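Long-range contacts in fimbriae-associated protein FAP1 (Streptococcus parasanguinis, PDB 2X12), which is a serine-rich fimbrial protein of the cell wall that probably mediates bacterial adhesion, modulated by pH, and biofilm formation: residues Y163-G168 / T328-Y333; K174-S179 / V195-T200; G159-Y164 / T317-I322. All blocks are in the same frame, centred on the assembly; numbering follows the deposited sequence.

Interaction 1: residues Y163-G168 / T328-Y333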
loop_
_atom_site.group_PDB
_atom_site.type_symbol
_atom_site.label_atom_id
_atom_site.label_comp_id
_atom_site.label_asym_id
_atom_site.label_seq_id
_atom_site.Cartn_x
_atom_site.Cartn_y
_atom_site.Cartn_z
ATOM N N TYR A 163 3.828 7.743 -2.107
ATOM C CA TYR A 163 3.098 8.591 -1.193
ATOM C C TYR A 163 3.710 8.539 0.193
ATOM O O TYR A 163 3.964 7.432 0.698
ATOM C CB TYR A 163 1.691 8.094 -1.100
ATOM C CG TYR A 163 0.836 8.333 -2.329
ATOM C CD1 TYR A 163 0.137 9.515 -2.504
ATOM C CD2 TYR A 163 0.661 7.361 -3.275
ATOM C CE1 TYR A 163 -0.690 9.733 -3.607
ATOM C CE2 TYR A 163 -0.187 7.569 -4.383
ATOM C CZ TYR A 163 -0.845 8.767 -4.546
ATOM O OH TYR A 163 -1.663 8.984 -5.633
ATOM N N TYR A 164 3.929 9.702 0.810
ATOM C CA TYR A 164 4.668 9.765 2.044
ATOM C C TYR A 164 3.747 10.177 3.178
ATOM O O TYR A 164 2.540 10.295 3.014
ATOM C CB TYR A 164 5.842 10.727 1.912
ATOM C CG TYR A 164 6.805 10.335 0.805
ATOM C CD1 TYR A 164 8.039 9.739 1.075
ATOM C CD2 TYR A 164 6.473 10.565 -0.528
ATOM C CE1 TYR A 164 8.927 9.379 0.022
ATOM C CE2 TYR A 164 7.329 10.213 -1.575
ATOM C CZ TYR A 164 8.552 9.612 -1.311
ATOM O OH TYR A 164 9.326 9.264 -2.405
ATOM N N TRP A 165 4.314 10.393 4.349
ATOM C CA TRP A 165 3.552 10.845 5.504
ATOM C C TRP A 165 4.253 12.055 6.150
ATOM O O TRP A 165 5.404 11.984 6.560
ATOM C CB TRP A 165 3.420 9.674 6.481
ATOM C CG TRP A 165 2.858 9.978 7.801
ATOM C CD1 TRP A 165 3.543 10.172 8.946
ATOM C CD2 TRP A 165 1.480 10.087 8.131
ATOM N NE1 TRP A 165 2.692 10.430 9.974
ATOM C CE2 TRP A 165 1.409 10.387 9.505
ATOM C CE3 TRP A 165 0.292 10.012 7.388
ATOM C CZ2 TRP A 165 0.208 10.585 10.162
ATOM C CZ3 TRP A 165 -0.888 10.214 8.037
ATOM C CH2 TRP A 165 -0.924 10.500 9.422
ATOM N N ALA A 166 3.566 13.180 6.152
ATOM C CA ALA A 166 3.845 14.263 7.085
ATOM C C ALA A 166 2.862 13.983 8.154
ATOM O O ALA A 166 1.730 13.540 7.835
ATOM C CB ALA A 166 3.519 15.639 6.493
ATOM N N GLY A 167 3.250 14.258 9.392
ATOM C CA GLY A 167 2.328 14.054 10.500
ATOM C C GLY A 167 1.784 15.422 10.743
ATOM O O GLY A 167 1.079 15.964 9.894
ATOM N N GLY A 168 2.176 16.020 11.858
ATOM C CA GLY A 168 1.904 17.431 12.047
ATOM C C GLY A 168 2.943 18.352 11.388
ATOM O O GLY A 168 3.123 19.504 11.859
ATOM N N THR A 328 -2.542 6.447 10.969
ATOM C CA THR A 328 -1.296 7.175 11.068
ATOM C C THR A 328 -0.214 6.359 10.361
ATOM O O THR A 328 -0.461 5.243 9.921
ATOM C CB THR A 328 -0.940 7.496 12.555
ATOM O OG1 THR A 328 0.031 8.551 12.652
ATOM C CG2 THR A 328 -0.421 6.267 13.228
ATOM N N ALA A 329 0.977 6.949 10.255
ATOM C CA ALA A 329 2.089 6.397 9.469
ATOM C C ALA A 329 1.613 5.842 8.136
ATOM O O ALA A 329 1.973 4.756 7.772
ATOM C CB ALA A 329 2.802 5.347 10.223
ATOM N N ILE A 330 0.785 6.587 7.418
ATOM C CA ILE A 330 0.318 6.108 6.128
ATOM C C ILE A 330 1.301 6.355 5.005
ATOM O O ILE A 330 1.910 7.415 4.901
ATOM C CB ILE A 330 -0.947 6.795 5.735
ATOM C CG1 ILE A 330 -2.034 6.464 6.756
ATOM C CG2 ILE A 330 -1.331 6.353 4.387
ATOM C CD1 ILE A 330 -3.303 7.291 6.630
ATOM N N GLY A 331 1.470 5.388 4.129
ATOM C CA GLY A 331 2.303 5.602 2.943
ATOM C C GLY A 331 2.002 4.506 1.968
ATOM O O GLY A 331 1.291 3.550 2.303
ATOM N N GLY A 332 2.524 4.629 0.759
ATOM C CA GLY A 332 2.167 3.664 -0.249
ATOM C C GLY A 332 2.461 4.114 -1.637
ATOM O O GLY A 332 3.218 5.073 -1.850
ATOM N N TYR A 333 1.876 3.438 -2.605
ATOM C CA TYR A 333 2.263 3.662 -3.956
ATOM C C TYR A 333 1.098 3.454 -4.840
ATOM O O TYR A 333 0.231 2.653 -4.528
ATOM C CB TYR A 333 3.323 2.661 -4.299
ATOM C CG TYR A 333 4.158 3.042 -5.480
ATOM C CD1 TYR A 333 3.820 2.659 -6.735
ATOM C CD2 TYR A 333 5.298 3.791 -5.324
ATOM C CE1 TYR A 333 4.627 2.991 -7.812
ATOM C CE2 TYR A 333 6.073 4.148 -6.381
ATOM C CZ TYR A 333 5.754 3.744 -7.631
ATOM O OH TYR A 333 6.578 4.120 -8.693
#
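Trp165 lays one face of its indole on the backbone at Ala329, where the chain turns a corner: the CA of Ala329 stands 3.9 Å from the centroid of the five-membered ring of Trp165 and only 4° off the ring normal, a CH-pi contact over the face. Ala329 N sits above the centre of the same face. Gly167 N lies near the rim of the opposite face. With CG anti to the backbone N (chi1 171°), the Trp165 side chain reaches across to the second segment.

Apolar contact is added at the six-membered ring, where Trp165 CE3 meets Ile330 CB at 3.8 Å. Ile330 also touches Val321, and Trp165 leans on Ile202.

Hydrogen bonding is confined to the backbone. Tyr163 and Gly332 form an antiparallel hydrogen-bonded pair, with Tyr163 N to Gly332 O at 2.8 Å (150° at the hydrogen) and Gly332 N to Tyr163 O at 3.2 Å. Gly332 O also lies in the plane of the Tyr163 ring at its edge, 3.7 Å from Tyr163 CD2.

The chemistry thus changes along the segment: within these two segments the ladder contributes one bonded pair, Tyr163 with Gly332, and two residues later cohesion depends on an aromatic face laid against a peptide backbone.

Interaction 2: residues K174-S179 / V195-T200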
loop_
_atom_site.group_PDB
_atom_site.type_symbol
_atom_site.label_atom_id
_atom_site.label_comp_id
_atom_site.label_asym_id
_atom_site.label_seq_id
_atom_site.Cartn_x
_atom_site.Cartn_y
_atom_site.Cartn_z
ATOM N N LYS A 174 8.217 11.662 5.741
ATOM C CA LYS A 174 8.739 10.349 6.068
ATOM C C LYS A 174 8.089 9.257 5.249
ATOM O O LYS A 174 6.910 9.360 4.934
ATOM C CB LYS A 174 8.547 10.093 7.559
ATOM C CG LYS A 174 9.821 10.345 8.320
ATOM C CD LYS A 174 9.682 11.146 9.600
ATOM C CE LYS A 174 11.028 11.003 10.366
ATOM N NZ LYS A 174 11.401 12.218 11.148
ATOM N N ASN A 175 8.898 8.240 4.903
ATOM C CA ASN A 175 8.486 7.101 4.072
ATOM C C ASN A 175 8.408 5.864 4.898
ATOM O O ASN A 175 9.410 5.369 5.355
ATOM C CB ASN A 175 9.497 6.807 2.973
ATOM C CG ASN A 175 9.042 5.688 2.075
ATOM O OD1 ASN A 175 7.875 5.290 2.134
ATOM N ND2 ASN A 175 9.945 5.174 1.241
ATOM N N PRO A 176 7.221 5.337 5.084
ATOM C CA PRO A 176 7.066 4.126 5.860
ATOM C C PRO A 176 7.047 2.859 4.997
ATOM O O PRO A 176 6.716 1.800 5.495
ATOM C CB PRO A 176 5.701 4.323 6.471
ATOM C CG PRO A 176 4.950 5.078 5.465
ATOM C CD PRO A 176 5.931 5.942 4.744
ATOM N N ILE A 177 7.363 2.968 3.712
ATOM C CA ILE A 177 7.480 1.792 2.875
ATOM C C ILE A 177 8.967 1.426 2.593
ATOM O O ILE A 177 9.645 2.118 1.823
ATOM C CB ILE A 177 6.655 1.973 1.570
ATOM C CG1 ILE A 177 5.239 1.548 1.830
ATOM C CG2 ILE A 177 7.163 1.078 0.484
ATOM C CD1 ILE A 177 4.452 2.545 2.469
ATOM N N SER A 178 9.452 0.347 3.215
ATOM C CA SER A 178 10.798 -0.172 2.909
ATOM C C SER A 178 10.840 -0.659 1.462
ATOM O O SER A 178 11.822 -0.474 0.796
ATOM C CB SER A 178 11.246 -1.365 3.812
ATOM O OG SER A 178 10.787 -1.300 5.162
ATOM N N SER A 179 9.787 -1.316 0.988
ATOM C CA SER A 179 9.830 -1.929 -0.352
ATOM C C SER A 179 8.459 -2.425 -0.849
ATOM O O SER A 179 7.574 -2.770 -0.078
ATOM C CB SER A 179 10.817 -3.112 -0.357
ATOM O OG SER A 179 10.153 -4.321 -0.082
ATOM N N VAL A 195 4.428 -6.039 0.479
ATOM C CA VAL A 195 4.739 -4.694 0.957
ATOM C C VAL A 195 5.421 -4.835 2.309
ATOM O O VAL A 195 5.000 -5.589 3.198
ATOM C CB VAL A 195 3.474 -3.802 1.071
ATOM C CG1 VAL A 195 3.799 -2.435 1.640
ATOM C CG2 VAL A 195 2.813 -3.649 -0.293
ATOM N N GLU A 196 6.534 -4.147 2.431
ATOM C CA GLU A 196 7.268 -4.123 3.655
ATOM C C GLU A 196 7.038 -2.762 4.231
ATOM O O GLU A 196 7.604 -1.784 3.740
ATOM C CB GLU A 196 8.742 -4.323 3.387
ATOM C CG GLU A 196 9.101 -5.714 2.858
ATOM C CD GLU A 196 8.801 -6.878 3.822
ATOM O OE1 GLU A 196 8.216 -6.643 4.917
ATOM O OE2 GLU A 196 9.158 -8.038 3.456
ATOM N N TYR A 197 6.187 -2.734 5.255
ATOM C CA TYR A 197 5.791 -1.549 6.005
ATOM C C TYR A 197 6.635 -1.398 7.270
ATOM O O TYR A 197 6.803 -2.344 8.018
ATOM C CB TYR A 197 4.321 -1.710 6.382
ATOM C CG TYR A 197 3.620 -0.552 7.080
ATOM C CD1 TYR A 197 3.834 0.769 6.725
ATOM C CD2 TYR A 197 2.656 -0.803 8.040
ATOM C CE1 TYR A 197 3.106 1.801 7.328
ATOM C CE2 TYR A 197 1.923 0.224 8.655
ATOM C CZ TYR A 197 2.150 1.529 8.309
ATOM O OH TYR A 197 1.444 2.543 8.964
ATOM N N ASP A 198 7.175 -0.202 7.490
ATOM C CA ASP A 198 7.964 0.113 8.689
ATOM C C ASP A 198 7.566 1.422 9.347
ATOM O O ASP A 198 8.162 2.449 9.117
ATOM C CB ASP A 198 9.448 0.193 8.333
ATOM C CG ASP A 198 10.311 0.443 9.542
ATOM O OD1 ASP A 198 9.883 0.085 10.671
ATOM O OD2 ASP A 198 11.411 1.007 9.368
ATOM N N PRO A 199 6.561 1.396 10.182
ATOM C CA PRO A 199 6.120 2.632 10.790
ATOM C C PRO A 199 6.979 3.023 11.980
ATOM O O PRO A 199 6.810 4.060 12.572
ATOM C CB PRO A 199 4.687 2.309 11.205
ATOM C CG PRO A 199 4.662 0.878 11.362
ATOM C CD PRO A 199 5.590 0.323 10.360
ATOM N N THR A 200 7.915 2.163 12.282
ATOM C CA THR A 200 8.821 2.288 13.378
ATOM C C THR A 200 9.512 3.609 13.489
ATOM O O THR A 200 9.868 4.004 14.590
ATOM C CB THR A 200 9.828 1.162 13.222
ATOM O OG1 THR A 200 9.239 0.026 13.842
ATOM C CG2 THR A 200 11.264 1.466 13.773
#
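Tyr197 and Pro176 meet obliquely, with Pro176 CB 3.7 Å from Tyr197 CE1. The tyrosine swings its ring there by setting CG anti to the backbone N (chi1 -175°), which also brings the carbonyl oxygen of Pro176 to the ring edge; Pro199 CD covers the centre of one face. That oxygen is more strongly engaged by the backbone, for Asp198 N reaches Pro176 O at 2.9 Å in an almost straight bond (177°).

Glu196 behaves differently. Its CB and CG lie against the serines, and the bend at chi2 (-63°) turns the carboxylate away, OE1 bonding to Thr269. Ser179 OG lies 3.4 Å from Glu196 CG, and Ser178 CB packs on Glu196 CB. Ser178 and Ser179, consecutive in the chain, both lie opposite Glu196; the register shifts by one, a classic beta bulge, with Ser178 N to Glu196 O at 2.9 Å and Glu196 N to Ser179 O at 3.0 Å. Just before it, Ile177 and Tyr197 are a non-hydrogen-bonded antiparallel pair. An Asx turn leads into that pair, Ile177 N donating to Asn175 OD1 from above the carboxamide plane.

The hairpin of strands 177-185 and 190-197 occupies a five-stranded antiparallel sheet, flanked by strands 148-152 and 268-276. Val195 and Tyr197 pack on strand 287-295 of the other large sheet, and the phenol of Tyr197 bonds to Ala329 O and to Thr294 OG1 of that strand.

Interaction 3: residues G159-Y164 / T317-I322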
loop_
_atom_site.group_PDB
_atom_site.type_symbol
_atom_site.label_atom_id
_atom_site.label_comp_id
_atom_site.label_asym_id
_atom_site.label_seq_id
_atom_site.Cartn_x
_atom_site.Cartn_y
_atom_site.Cartn_z
ATOM N N GLY A 159 5.456 5.671 -14.528
ATOM C CA GLY A 159 4.097 6.046 -14.242
ATOM C C GLY A 159 3.837 5.901 -12.777
ATOM O O GLY A 159 4.437 5.053 -12.072
ATOM N N GLY A 160 2.925 6.711 -12.282
ATOM C CA GLY A 160 2.580 6.577 -10.856
ATOM C C GLY A 160 3.662 6.856 -9.802
ATOM O O GLY A 160 4.843 6.955 -10.092
ATOM N N THR A 161 3.188 6.826 -8.556
ATOM C CA THR A 161 3.458 7.813 -7.531
ATOM C C THR A 161 3.724 7.165 -6.208
ATOM O O THR A 161 3.023 6.242 -5.853
ATOM C CB THR A 161 2.192 8.613 -7.371
ATOM O OG1 THR A 161 1.734 8.977 -8.681
ATOM C CG2 THR A 161 2.429 9.851 -6.552
ATOM N N GLN A 162 4.748 7.617 -5.489
ATOM C CA GLN A 162 4.983 7.155 -4.129
ATOM C C GLN A 162 4.371 8.196 -3.217
ATOM O O GLN A 162 4.406 9.386 -3.519
ATOM C CB GLN A 162 6.473 6.976 -3.831
ATOM C CG GLN A 162 6.673 6.188 -2.523
ATOM C CD GLN A 162 7.919 5.260 -2.482
ATOM O OE1 GLN A 162 8.835 5.367 -3.313
ATOM N NE2 GLN A 162 7.950 4.345 -1.486
ATOM N N TYR A 163 3.828 7.743 -2.107
ATOM C CA TYR A 163 3.098 8.591 -1.193
ATOM C C TYR A 163 3.710 8.539 0.193
ATOM O O TYR A 163 3.964 7.432 0.698
ATOM C CB TYR A 163 1.691 8.094 -1.100
ATOM C CG TYR A 163 0.836 8.333 -2.329
ATOM C CD1 TYR A 163 0.137 9.515 -2.504
ATOM C CD2 TYR A 163 0.661 7.361 -3.275
ATOM C CE1 TYR A 163 -0.690 9.733 -3.607
ATOM C CE2 TYR A 163 -0.187 7.569 -4.383
ATOM C CZ TYR A 163 -0.845 8.767 -4.546
ATOM O OH TYR A 163 -1.663 8.984 -5.633
ATOM N N TYR A 164 3.929 9.702 0.810
ATOM C CA TYR A 164 4.668 9.765 2.044
ATOM C C TYR A 164 3.747 10.177 3.178
ATOM O O TYR A 164 2.540 10.295 3.014
ATOM C CB TYR A 164 5.842 10.727 1.912
ATOM C CG TYR A 164 6.805 10.335 0.805
ATOM C CD1 TYR A 164 8.039 9.739 1.075
ATOM C CD2 TYR A 164 6.473 10.565 -0.528
ATOM C CE1 TYR A 164 8.927 9.379 0.022
ATOM C CE2 TYR A 164 7.329 10.213 -1.575
ATOM C CZ TYR A 164 8.552 9.612 -1.311
ATOM O OH TYR A 164 9.326 9.264 -2.405
ATOM N N THR A 317 8.907 17.144 -4.953
ATOM C CA THR A 317 7.672 17.660 -4.473
ATOM C C THR A 317 7.007 16.348 -4.359
ATOM O O THR A 317 6.683 15.709 -5.350
ATOM C CB THR A 317 6.978 18.561 -5.470
ATOM O OG1 THR A 317 7.467 18.232 -6.777
ATOM C CG2 THR A 317 7.212 20.085 -5.100
ATOM N N ALA A 318 6.921 15.901 -3.126
ATOM C CA ALA A 318 6.459 14.584 -2.819
ATOM C C ALA A 318 5.088 14.705 -2.213
ATOM O O ALA A 318 4.894 15.405 -1.229
ATOM C CB ALA A 318 7.417 13.939 -1.825
ATOM N N PRO A 319 4.132 14.003 -2.769
ATOM C CA PRO A 319 2.825 14.051 -2.165
ATOM C C PRO A 319 2.771 13.297 -0.839
ATOM O O PRO A 319 3.398 12.261 -0.687
ATOM C CB PRO A 319 1.966 13.310 -3.189
ATOM C CG PRO A 319 2.873 12.279 -3.706
ATOM C CD PRO A 319 4.259 12.887 -3.708
ATOM N N TYR A 320 1.982 13.788 0.101
ATOM C CA TYR A 320 1.788 13.042 1.329
ATOM C C TYR A 320 0.346 12.852 1.621
ATOM O O TYR A 320 -0.462 13.667 1.167
ATOM C CB TYR A 320 2.470 13.729 2.509
ATOM C CG TYR A 320 2.017 15.109 2.855
ATOM C CD1 TYR A 320 2.704 16.217 2.380
ATOM C CD2 TYR A 320 0.960 15.313 3.717
ATOM C CE1 TYR A 320 2.319 17.496 2.717
ATOM C CE2 TYR A 320 0.563 16.595 4.066
ATOM C CZ TYR A 320 1.251 17.682 3.571
ATOM O OH TYR A 320 0.867 18.953 3.905
ATOM N N VAL A 321 0.035 11.798 2.396
ATOM C CA VAL A 321 -1.349 11.514 2.833
ATOM C C VAL A 321 -1.759 12.154 4.161
ATOM O O VAL A 321 -0.970 12.192 5.132
ATOM C CB VAL A 321 -1.575 10.010 2.989
ATOM C CG1 VAL A 321 -2.981 9.746 3.563
ATOM C CG2 VAL A 321 -1.373 9.302 1.650
ATOM N N ILE A 322 -2.985 12.658 4.188
ATOM C CA ILE A 322 -3.601 13.140 5.407
ATOM C C ILE A 322 -4.631 12.108 5.848
ATOM O O ILE A 322 -5.469 11.625 5.042
ATOM C CB ILE A 322 -4.305 14.474 5.207
ATOM C CG1 ILE A 322 -3.282 15.609 5.045
ATOM C CG2 ILE A 322 -5.249 14.770 6.383
ATOM C CD1 ILE A 322 -3.742 16.760 4.112
#
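Tyr164 presents the edge of its ring to the carbonyl oxygen of Pro319, with Tyr164 CD2 3.5 Å from Pro319 O and that oxygen in the ring plane. CG lies beside its own backbone N (chi1 -59°), which places the ring next to the acceptor that this N-H uses: Tyr164 N donates to Pro319 O at 3.0 Å, in the carbonyl plane and fairly straight (163°). Farther out on the same ring, Tyr164 CE2 rests 3.7 Å from the methyl CB of Ala318, which approaches obliquely. The ring also meets that of Tyr313.

Tyr164 O in turn accepts from Val321 N at 3.0 Å, so both backbone polar atoms of Tyr164 grip the chain on the two sides of Tyr320. This is a single bridge and not an extended pairing: the touching parts run 67° apart, and Thr161 and Tyr163 turn to strand 330-336 for backbone partners. Strand 318-322 is itself half of a two-stranded antiparallel ribbon with strand 307-311, and the bridge ties that ribbon to strand 162-163 of the larger sheet.

Pro319 packs beside Thr161 and Tyr163, with Gln162 O also against its CG. The side chains of Pro319 and Tyr163 cross at about a right angle, Pro319 CG lying 4.1 Å from Tyr163 CD1. Thr161 adds its methyl to the same proline carbon, Thr161 CG2 to Pro319 CG at 3.8 Å, and that methyl also overhangs the rim of one face of the Tyr163 ring. Farther along the strand, Val321 CG2 comes within 4.3 Å of Tyr163 CB, while the side chain of Tyr320 leads away and touches Ala166 and Ala170.

In the fold
All three contacts are only partly buried, and their centres lie 10 to 12 Å from the centre of the chain. Interactions 1 and 3 start from the same stretch, sharing Tyr163 and Tyr164: interaction 1 joins it to strand 330-336, interaction 3 to the small 307-311/318-322 ribbon. Interaction 2 is nested within the loops both close and belongs to the other large sheet, meeting interaction 1 through Tyr197 OH to Ala329 O and Trp165 N to Lys174 O. Chemically they diverge. Interaction 1 rests on an aromatic face over backbone, interaction 2 on a bulged hairpin with the one exposed touching residue, Ser178, and interaction 3 on a lone bridge with tyrosine and proline packing.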